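Local coordinates for CBS domain-containing protein CBSX2, chloroplastic (PDB 3SL7) that probably regulates the thioredoxin system of the chloroplast through its pair of CBS domains, and so modulates plant development, at residues V19-L29 against I92-L103; P106-S114 against L132-I142. One frame throughout, in Å; residues are numbered along the deposited sequence.

Overall arrangement
Interactions 1 and 2 follow one another along the chain, and their centres lie about 23 Å apart. Interaction 1 sets the start of helix 25-35, in the first CBS repeat, against the loop after helix 85-93 and the short helix 100-103. Interaction 2 stays within the second CBS repeat and pairs strand 111-112 with strand 131-135. Both are partly buried and rest on backbone hydrogen bonds with valines between them. Their polar margins differ. Interaction 1 has a threonine and an aspartate beside the second subunit of the dimer. At interaction 2 no other chain of the assembly touches the segments, and its outer end carries a water and an arginine on the surface.

Interaction 1 (V19-L29 against I92-L103); sequences VKPSTSVDDAL and ISKTYGKVVGDL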
loop_
_atom_site.group_PDB
_atom_site.type_symbol
_atom_site.label_atom_id
_atom_site.label_comp_id
_atom_site.label_asym_id
_atom_site.label_seq_id
_atom_site.Cartn_x
_atom_site.Cartn_y
_atom_site.Cartn_z
ATOM N N VAL A 19 0.081 15.618 5.083
ATOM C CA VAL A 19 -0.145 16.145 6.429
ATOM C C VAL A 19 0.850 17.270 6.663
ATOM O O VAL A 19 1.716 17.523 5.824
ATOM C CB VAL A 19 0.039 15.059 7.503
ATOM C CG1 VAL A 19 -1.050 13.994 7.369
ATOM C CG2 VAL A 19 1.424 14.424 7.374
ATOM N N LYS A 20 0.727 17.945 7.799
ATOM C CA LYS A 20 1.664 18.990 8.169
ATOM C C LYS A 20 2.396 18.586 9.439
ATOM O O LYS A 20 1.991 17.647 10.102
ATOM C CB LYS A 20 0.920 20.301 8.372
ATOM C CG LYS A 20 0.065 20.694 7.183
ATOM C CD LYS A 20 -0.535 22.068 7.389
ATOM C CE LYS A 20 -1.376 22.488 6.202
ATOM N NZ LYS A 20 -2.005 23.818 6.442
ATOM N N PRO A 21 3.492 19.283 9.770
ATOM C CA PRO A 21 4.223 18.924 10.985
ATOM C C PRO A 21 3.319 19.056 12.214
ATOM O O PRO A 21 3.535 18.383 13.216
ATOM C CB PRO A 21 5.341 19.952 11.032
ATOM C CG PRO A 21 5.577 20.292 9.543
ATOM C CD PRO A 21 4.184 20.318 8.984
ATOM N N SER A 22 2.296 19.896 12.115
ATOM C CA SER A 22 1.382 20.131 13.233
ATOM C C SER A 22 0.228 19.131 13.284
ATOM O O SER A 22 -0.551 19.110 14.234
ATOM C CB SER A 22 0.830 21.555 13.165
ATOM O OG SER A 22 0.025 21.737 12.013
ATOM N N THR A 23 0.108 18.304 12.261
ATOM C CA THR A 23 -0.955 17.306 12.227
ATOM C C THR A 23 -0.756 16.352 13.393
ATOM O O THR A 23 0.359 15.901 13.642
ATOM C CB THR A 23 -0.922 16.516 10.918
ATOM O OG1 THR A 23 -1.105 17.423 9.831
ATOM C CG2 THR A 23 -2.024 15.485 10.892
ATOM N N SER A 24 -1.826 16.045 14.118
ATOM C CA SER A 24 -1.696 15.126 15.240
ATOM C C SER A 24 -1.390 13.744 14.697
ATOM O O SER A 24 -1.764 13.419 13.571
ATOM C CB SER A 24 -2.960 15.101 16.091
ATOM O OG SER A 24 -4.013 14.461 15.405
ATOM N N VAL A 25 -0.694 12.938 15.488
ATOM C CA VAL A 25 -0.344 11.587 15.073
ATOM C C VAL A 25 -1.600 10.798 14.742
ATOM O O VAL A 25 -1.633 10.049 13.762
ATOM C CB VAL A 25 0.503 10.877 16.146
ATOM C CG1 VAL A 25 0.474 9.368 15.964
ATOM C CG2 VAL A 25 1.927 11.391 16.086
ATOM N N ASP A 26 -2.637 11.000 15.548
ATOM C CA ASP A 26 -3.916 10.313 15.381
ATOM C C ASP A 26 -4.545 10.624 14.034
ATOM O O ASP A 26 -5.013 9.722 13.333
ATOM C CB ASP A 26 -4.900 10.703 16.498
ATOM C CG ASP A 26 -4.680 9.917 17.768
ATOM O OD1 ASP A 26 -3.995 8.876 17.694
ATOM O OD2 ASP A 26 -5.198 10.329 18.831
ATOM N N ASP A 27 -4.574 11.904 13.676
ATOM C CA ASP A 27 -5.145 12.288 12.393
ATOM C C ASP A 27 -4.331 11.757 11.219
ATOM O O ASP A 27 -4.901 11.370 10.202
ATOM C CB ASP A 27 -5.314 13.798 12.289
ATOM C CG ASP A 27 -6.410 14.317 13.194
ATOM O OD1 ASP A 27 -7.245 13.511 13.662
ATOM O OD2 ASP A 27 -6.433 15.538 13.427
ATOM N N ALA A 28 -3.006 11.752 11.356
ATOM C CA ALA A 28 -2.140 11.187 10.329
ATOM C C ALA A 28 -2.416 9.688 10.179
ATOM O O ALA A 28 -2.537 9.182 9.068
ATOM C CB ALA A 28 -0.678 11.435 10.667
ATOM N N LEU A 29 -2.518 8.980 11.299
ATOM C CA LEU A 29 -2.862 7.560 11.261
ATOM C C LEU A 29 -4.200 7.340 10.564
ATOM O O LEU A 29 -4.327 6.449 9.728
ATOM C CB LEU A 29 -2.898 6.967 12.675
ATOM C CG LEU A 29 -1.541 6.668 13.307
ATOM C CD1 LEU A 29 -1.692 6.315 14.789
ATOM C CD2 LEU A 29 -0.823 5.568 12.556
ATOM N N ILE A 92 -1.431 3.003 20.130
ATOM C CA ILE A 92 -2.470 3.976 19.825
ATOM C C ILE A 92 -2.776 4.841 21.046
ATOM O O ILE A 92 -3.069 6.026 20.915
ATOM C CB ILE A 92 -3.761 3.308 19.325
ATOM C CG1 ILE A 92 -3.521 2.652 17.963
ATOM C CG2 ILE A 92 -4.881 4.339 19.206
ATOM C CD1 ILE A 92 -3.226 3.648 16.890
ATOM N N SER A 93 -2.695 4.256 22.235
ATOM C CA SER A 93 -3.014 5.013 23.444
ATOM C C SER A 93 -1.985 6.110 23.700
ATOM O O SER A 93 -2.311 7.164 24.242
ATOM C CB SER A 93 -3.150 4.094 24.664
ATOM O OG SER A 93 -1.885 3.681 25.152
ATOM N N LYS A 94 -0.746 5.865 23.286
ATOM C CA LYS A 94 0.354 6.790 23.550
ATOM C C LYS A 94 0.563 7.866 22.477
ATOM O O LYS A 94 1.521 8.641 22.560
ATOM C CB LYS A 94 1.650 6.006 23.774
ATOM C CG LYS A 94 1.704 5.301 25.137
ATOM C CD LYS A 94 2.675 4.137 25.120
ATOM C CE LYS A 94 4.055 4.572 24.664
ATOM N NZ LYS A 94 4.949 3.407 24.436
ATOM N N THR A 95 -0.330 7.919 21.487
ATOM C CA THR A 95 -0.223 8.880 20.385
ATOM C C THR A 95 -0.792 10.246 20.756
ATOM O O THR A 95 -0.455 11.263 20.143
ATOM C CB THR A 95 -0.990 8.391 19.146
ATOM O OG1 THR A 95 -2.370 8.215 19.488
ATOM C CG2 THR A 95 -0.425 7.070 18.643
ATOM N N TYR A 96 -1.669 10.260 21.752
ATOM C CA TYR A 96 -2.319 11.495 22.182
ATOM C C TYR A 96 -1.324 12.623 22.450
ATOM O O TYR A 96 -0.300 12.422 23.102
ATOM C CB TYR A 96 -3.176 11.254 23.428
ATOM C CG TYR A 96 -3.859 12.512 23.917
ATOM C CD1 TYR A 96 -3.204 13.398 24.760
ATOM C CD2 TYR A 96 -5.152 12.824 23.517
ATOM C CE1 TYR A 96 -3.821 14.555 25.200
ATOM C CE2 TYR A 96 -5.776 13.977 23.950
ATOM C CZ TYR A 96 -5.107 14.839 24.790
ATOM O OH TYR A 96 -5.731 15.987 25.222
ATOM N N GLY A 97 -1.633 13.811 21.937
ATOM C CA GLY A 97 -0.779 14.961 22.139
ATOM C C GLY A 97 0.485 14.965 21.296
ATOM O O GLY A 97 1.232 15.929 21.345
ATOM N N LYS A 98 0.741 13.901 20.538
ATOM C CA LYS A 98 1.939 13.877 19.696
ATOM C C LYS A 98 1.619 14.398 18.304
ATOM O O LYS A 98 0.475 14.302 17.851
ATOM C CB LYS A 98 2.546 12.474 19.621
ATOM C CG LYS A 98 3.155 11.979 20.942
ATOM C CD LYS A 98 3.789 10.612 20.753
ATOM C CE LYS A 98 4.278 10.040 22.078
ATOM N NZ LYS A 98 4.522 8.568 21.966
ATOM N N VAL A 99 2.623 14.963 17.639
ATOM C CA VAL A 99 2.422 15.503 16.297
ATOM C C VAL A 99 3.388 14.917 15.270
ATOM O O VAL A 99 4.453 14.405 15.611
ATOM C CB VAL A 99 2.576 17.047 16.193
ATOM C CG1 VAL A 99 1.327 17.813 16.594
ATOM C CG2 VAL A 99 3.907 17.560 16.734
ATOM N N VAL A 100 3.012 15.028 14.002
ATOM C CA VAL A 100 3.826 14.505 12.912
ATOM C C VAL A 100 5.239 15.076 12.938
ATOM O O VAL A 100 6.200 14.342 12.778
ATOM C CB VAL A 100 3.174 14.794 11.545
ATOM C CG1 VAL A 100 4.194 14.601 10.409
ATOM C CG2 VAL A 100 1.960 13.896 11.358
ATOM N N GLY A 101 5.356 16.387 13.130
ATOM C CA GLY A 101 6.651 17.040 13.143
ATOM C C GLY A 101 7.698 16.288 13.951
ATOM O O GLY A 101 8.837 16.165 13.521
ATOM N N ASP A 102 7.328 15.781 15.126
ATOM C CA ASP A 102 8.305 15.104 15.972
ATOM C C ASP A 102 8.828 13.818 15.334
ATOM O O ASP A 102 9.969 13.422 15.573
ATOM C CB ASP A 102 7.701 14.813 17.360
ATOM C CG ASP A 102 7.592 16.072 18.224
ATOM O OD1 ASP A 102 6.840 16.983 17.845
ATOM O OD2 ASP A 102 8.200 16.110 19.309
ATOM N N LEU A 103 8.004 13.174 14.515
ATOM C CA LEU A 103 8.271 11.800 14.089
ATOM C C LEU A 103 8.675 11.690 12.632
ATOM O O LEU A 103 9.076 10.626 12.167
ATOM C CB LEU A 103 7.030 10.948 14.301
ATOM C CG LEU A 103 6.457 10.972 15.725
ATOM C CD1 LEU A 103 5.269 10.039 15.823
ATOM C CD2 LEU A 103 7.528 10.587 16.727
#
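Val25 and Val100 each bury more area here than any other residue of the contact. Val25 lies across Thr95 at about a right angle, its CG1 3.6 Å from Thr95 CB. This methyl is turned away from the backbone N (chi1 161°), which leaves CG2 to meet Leu103 CD1, also at 3.6 Å. Replacing Val25 by an alanine would probably open a gap between Thr95 and Leu103. Val100 packs CG2 against Ala28 CB at 3.7 Å. Val19 CG2 lies about equally far from both methyls of Val100.

Three backbone bonds set the register. Val100 N donates to Thr23 O at 2.8 Å, almost in line with the carbonyl. Gly101 N meets Pro21 O on a lone pair at 2.7 Å. Val25 N reaches Lys98 O at 3.0 Å from above the carbonyl plane. Ser24 and Val99 form a single backbone bridge. The lead-in to helix 25-35, in the first CBS repeat, is thus held to the segment running into helix 100-103. Thr95 OG1 lies between Asp26 OD1 and Ile92 O, 2.5 Å from the carboxylate oxygen.

Further out, Ser24 caps helix 25-35 by accepting from Asp27 N. Leu58 of helix 55-58 packs on Val25, Ala28 and Leu103. Lys158 of the second subunit forms a salt bridge with Asp26 OD2, which probably favours the charged carboxylate and ties this helix start to the dimer interface.

Interaction 2 (P106-S114 against L132-I142); sequences PSPLVVRDS and LPVVDADGKLI
Strand 111-112, helix 117-124 and strand 131-135 form a beta-alpha-beta unit of the second CBS repeat, and this contact is the parallel pairing of its two strands. Val111 is held through both its backbone N and its backbone O: N donates to Pro133 O at 3.1 Å, and O accepts from Val135 N at 3.0 Å.

On one face of the sheet Val111 CG2 meets Val134 CG2 at 3.8 Å. The Val111 and Leu132 side chains cross at about a right angle, CG1 of Val111 against CD1 of Leu132. Val6 of helix 6-9 packs on Val111 and Val134. Val135, on the opposite face, has CG2 3.7 Å from Val110 CG2, just before the strand.

Beyond Val111 a water accepts from Asp113 N and donates to Val135 O, the latter at 2.7 Å. The Arg112 chain bends at chi2 (-71°) and chi3 (-69°), which folds it back over the turn from Asp136 to Gly139. Arg112 NH2 lies 3.3 Å from Ala137 CA. Asp136 OD1 accepts from Lys140 N, just past the turn, from above the carboxylate plane. The direct ladder is therefore short: two backbone hydrogen bonds and the valines hold its middle, and a water bridges its outer end.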
loop_
_atom_site.group_PDB
_atom_site.type_symbol
_atom_site.label_atom_id
_atom_site.label_comp_id
_atom_site.label_asym_id
_atom_site.label_seq_id
_atom_site.Cartn_x
_atom_site.Cartn_y
_atom_site.Cartn_z
ATOM N N PRO A 106 12.746 14.828 7.966
ATOM C CA PRO A 106 12.783 16.113 7.286
ATOM C C PRO A 106 13.687 16.027 6.051
ATOM O O PRO A 106 14.511 15.115 5.967
ATOM C CB PRO A 106 13.419 17.015 8.329
ATOM C CG PRO A 106 14.395 16.102 9.012
ATOM C CD PRO A 106 13.736 14.749 9.055
ATOM N N SER A 107 13.505 16.935 5.104
ATOM C CA SER A 107 14.476 17.093 4.024
ATOM C C SER A 107 14.688 15.782 3.264
ATOM O O SER A 107 15.823 15.343 3.090
ATOM C CB SER A 107 15.796 17.555 4.643
ATOM O OG SER A 107 16.696 17.992 3.645
ATOM N N PRO A 108 13.590 15.125 2.848
ATOM C CA PRO A 108 13.730 13.822 2.188
ATOM C C PRO A 108 14.323 13.980 0.791
ATOM O O PRO A 108 14.437 15.110 0.293
ATOM C CB PRO A 108 12.280 13.314 2.103
ATOM C CG PRO A 108 11.449 14.557 2.078
ATOM C CD PRO A 108 12.177 15.539 2.967
ATOM N N LEU A 109 14.712 12.856 0.196
ATOM C CA LEU A 109 15.098 12.805 -1.200
ATOM C C LEU A 109 13.910 13.206 -2.031
ATOM O O LEU A 109 12.808 12.698 -1.832
ATOM C CB LEU A 109 15.501 11.383 -1.590
ATOM C CG LEU A 109 16.927 10.970 -1.245
ATOM C CD1 LEU A 109 17.218 9.573 -1.795
ATOM C CD2 LEU A 109 17.900 12.011 -1.802
ATOM N N VAL A 110 14.133 14.113 -2.979
ATOM C CA VAL A 110 13.089 14.457 -3.936
ATOM C C VAL A 110 13.597 14.475 -5.379
ATOM O O VAL A 110 14.807 14.510 -5.637
ATOM C CB VAL A 110 12.445 15.830 -3.645
ATOM C CG1 VAL A 110 11.966 15.925 -2.185
ATOM C CG2 VAL A 110 13.413 16.957 -3.981
ATOM N N VAL A 111 12.663 14.457 -6.322
ATOM C CA VAL A 111 13.015 14.589 -7.724
ATOM C C VAL A 111 12.197 15.726 -8.306
ATOM O O VAL A 111 11.351 16.303 -7.621
ATOM C CB VAL A 111 12.731 13.298 -8.506
ATOM C CG1 VAL A 111 13.648 12.181 -8.032
ATOM C CG2 VAL A 111 11.275 12.896 -8.348
ATOM N N ARG A 112 12.482 16.065 -9.560
ATOM C CA ARG A 112 11.723 17.070 -10.286
ATOM C C ARG A 112 10.905 16.342 -11.357
ATOM O O ARG A 112 11.175 15.181 -11.644
ATOM C CB ARG A 112 12.716 18.037 -10.922
ATOM C CG ARG A 112 13.699 18.560 -9.884
ATOM C CD ARG A 112 12.967 19.491 -8.963
ATOM N NE ARG A 112 12.635 20.653 -9.754
ATOM C CZ ARG A 112 13.356 21.762 -9.742
ATOM N NH1 ARG A 112 14.393 21.869 -8.914
ATOM N NH2 ARG A 112 13.006 22.760 -10.523
ATOM N N ASP A 113 9.916 16.996 -11.967
ATOM C CA ASP A 113 9.182 16.301 -13.024
ATOM C C ASP A 113 10.070 16.002 -14.237
ATOM O O ASP A 113 9.788 15.089 -15.014
ATOM C CB ASP A 113 7.905 17.050 -13.444
ATOM C CG ASP A 113 8.164 18.465 -13.909
ATOM O OD1 ASP A 113 9.306 18.807 -14.303
ATOM O OD2 ASP A 113 7.192 19.242 -13.886
ATOM N N SER A 114 11.156 16.763 -14.375
ATOM C CA SER A 114 12.087 16.608 -15.489
ATOM C C SER A 114 13.114 15.518 -15.227
ATOM O O SER A 114 13.877 15.159 -16.112
ATOM C CB SER A 114 12.820 17.924 -15.742
ATOM O OG SER A 114 13.416 18.382 -14.536
ATOM N N LEU A 132 9.311 8.959 -3.916
ATOM C CA LEU A 132 10.049 10.193 -4.091
ATOM C C LEU A 132 9.055 11.311 -4.291
ATOM O O LEU A 132 8.345 11.328 -5.284
ATOM C CB LEU A 132 10.979 10.109 -5.299
ATOM C CG LEU A 132 12.070 9.052 -5.181
ATOM C CD1 LEU A 132 12.733 8.810 -6.540
ATOM C CD2 LEU A 132 13.096 9.484 -4.147
ATOM N N PRO A 133 8.977 12.228 -3.320
ATOM C CA PRO A 133 8.152 13.410 -3.548
ATOM C C PRO A 133 8.688 14.115 -4.795
ATOM O O PRO A 133 9.897 14.106 -5.034
ATOM C CB PRO A 133 8.406 14.263 -2.305
ATOM C CG PRO A 133 8.811 13.274 -1.235
ATOM C CD PRO A 133 9.607 12.229 -1.989
ATOM N N VAL A 134 7.806 14.696 -5.588
ATOM C CA VAL A 134 8.247 15.480 -6.748
ATOM C C VAL A 134 7.958 16.930 -6.424
ATOM O O VAL A 134 6.837 17.278 -6.039
ATOM C CB VAL A 134 7.514 15.066 -8.026
ATOM C CG1 VAL A 134 8.177 15.708 -9.266
ATOM C CG2 VAL A 134 7.506 13.556 -8.155
ATOM N N VAL A 135 8.976 17.774 -6.550
ATOM C CA VAL A 135 8.818 19.186 -6.280
ATOM C C VAL A 135 9.037 20.052 -7.521
ATOM O O VAL A 135 9.630 19.618 -8.516
ATOM C CB VAL A 135 9.768 19.645 -5.154
ATOM C CG1 VAL A 135 9.488 18.852 -3.867
ATOM C CG2 VAL A 135 11.214 19.468 -5.580
ATOM N N ASP A 136 8.542 21.281 -7.457
ATOM C CA ASP A 136 8.808 22.269 -8.486
ATOM C C ASP A 136 9.974 23.149 -8.079
ATOM O O ASP A 136 10.624 22.877 -7.087
ATOM C CB ASP A 136 7.570 23.116 -8.768
ATOM C CG ASP A 136 7.168 23.989 -7.595
ATOM O OD1 ASP A 136 7.950 24.163 -6.625
ATOM O OD2 ASP A 136 6.044 24.515 -7.655
ATOM N N ALA A 137 10.228 24.210 -8.847
ATOM C CA ALA A 137 11.443 24.996 -8.672
ATOM C C ALA A 137 11.402 25.757 -7.358
ATOM O O ALA A 137 12.429 26.209 -6.856
ATOM C CB ALA A 137 11.626 25.963 -9.843
ATOM N N ASP A 138 10.194 25.890 -6.820
ATOM C CA ASP A 138 9.963 26.512 -5.525
ATOM C C ASP A 138 9.903 25.518 -4.372
ATOM O O ASP A 138 9.562 25.896 -3.259
ATOM C CB ASP A 138 8.647 27.267 -5.548
ATOM C CG ASP A 138 8.765 28.591 -6.227
ATOM O OD1 ASP A 138 9.837 29.218 -6.080
ATOM O OD2 ASP A 138 7.800 28.990 -6.912
ATOM N N GLY A 139 10.201 24.253 -4.629
ATOM C CA GLY A 139 10.207 23.263 -3.563
ATOM C C GLY A 139 8.811 22.872 -3.116
ATOM O O GLY A 139 8.646 22.177 -2.119
ATOM N N LYS A 140 7.800 23.310 -3.858
ATOM C CA LYS A 140 6.419 22.899 -3.605
ATOM C C LYS A 140 6.178 21.467 -4.067
ATOM O O LYS A 140 6.635 21.063 -5.131
ATOM C CB LYS A 140 5.428 23.817 -4.326
ATOM C CG LYS A 140 5.591 25.294 -4.025
ATOM C CD LYS A 140 5.667 25.557 -2.531
ATOM C CE LYS A 140 5.634 27.052 -2.237
ATOM N NZ LYS A 140 4.352 27.657 -2.699
ATOM N N LEU A 141 5.442 20.706 -3.264
ATOM C CA LEU A 141 5.087 19.342 -3.612
ATOM C C LEU A 141 4.134 19.346 -4.800
ATOM O O LEU A 141 3.051 19.914 -4.713
ATOM C CB LEU A 141 4.388 18.689 -2.426
ATOM C CG LEU A 141 3.973 17.246 -2.642
ATOM C CD1 LEU A 141 5.218 16.429 -2.917
ATOM C CD2 LEU A 141 3.234 16.723 -1.402
ATOM N N ILE A 142 4.524 18.724 -5.909
ATOM C CA ILE A 142 3.644 18.713 -7.078
ATOM C C ILE A 142 3.240 17.300 -7.462
ATOM O O ILE A 142 2.363 17.085 -8.293
ATOM C CB ILE A 142 4.261 19.440 -8.290
ATOM C CG1 ILE A 142 5.596 18.808 -8.683
ATOM C CG2 ILE A 142 4.438 20.919 -7.992
ATOM C CD1 ILE A 142 6.172 19.369 -10.008
HETATM O O HOH W 1 9.577 19.719 -11.195
#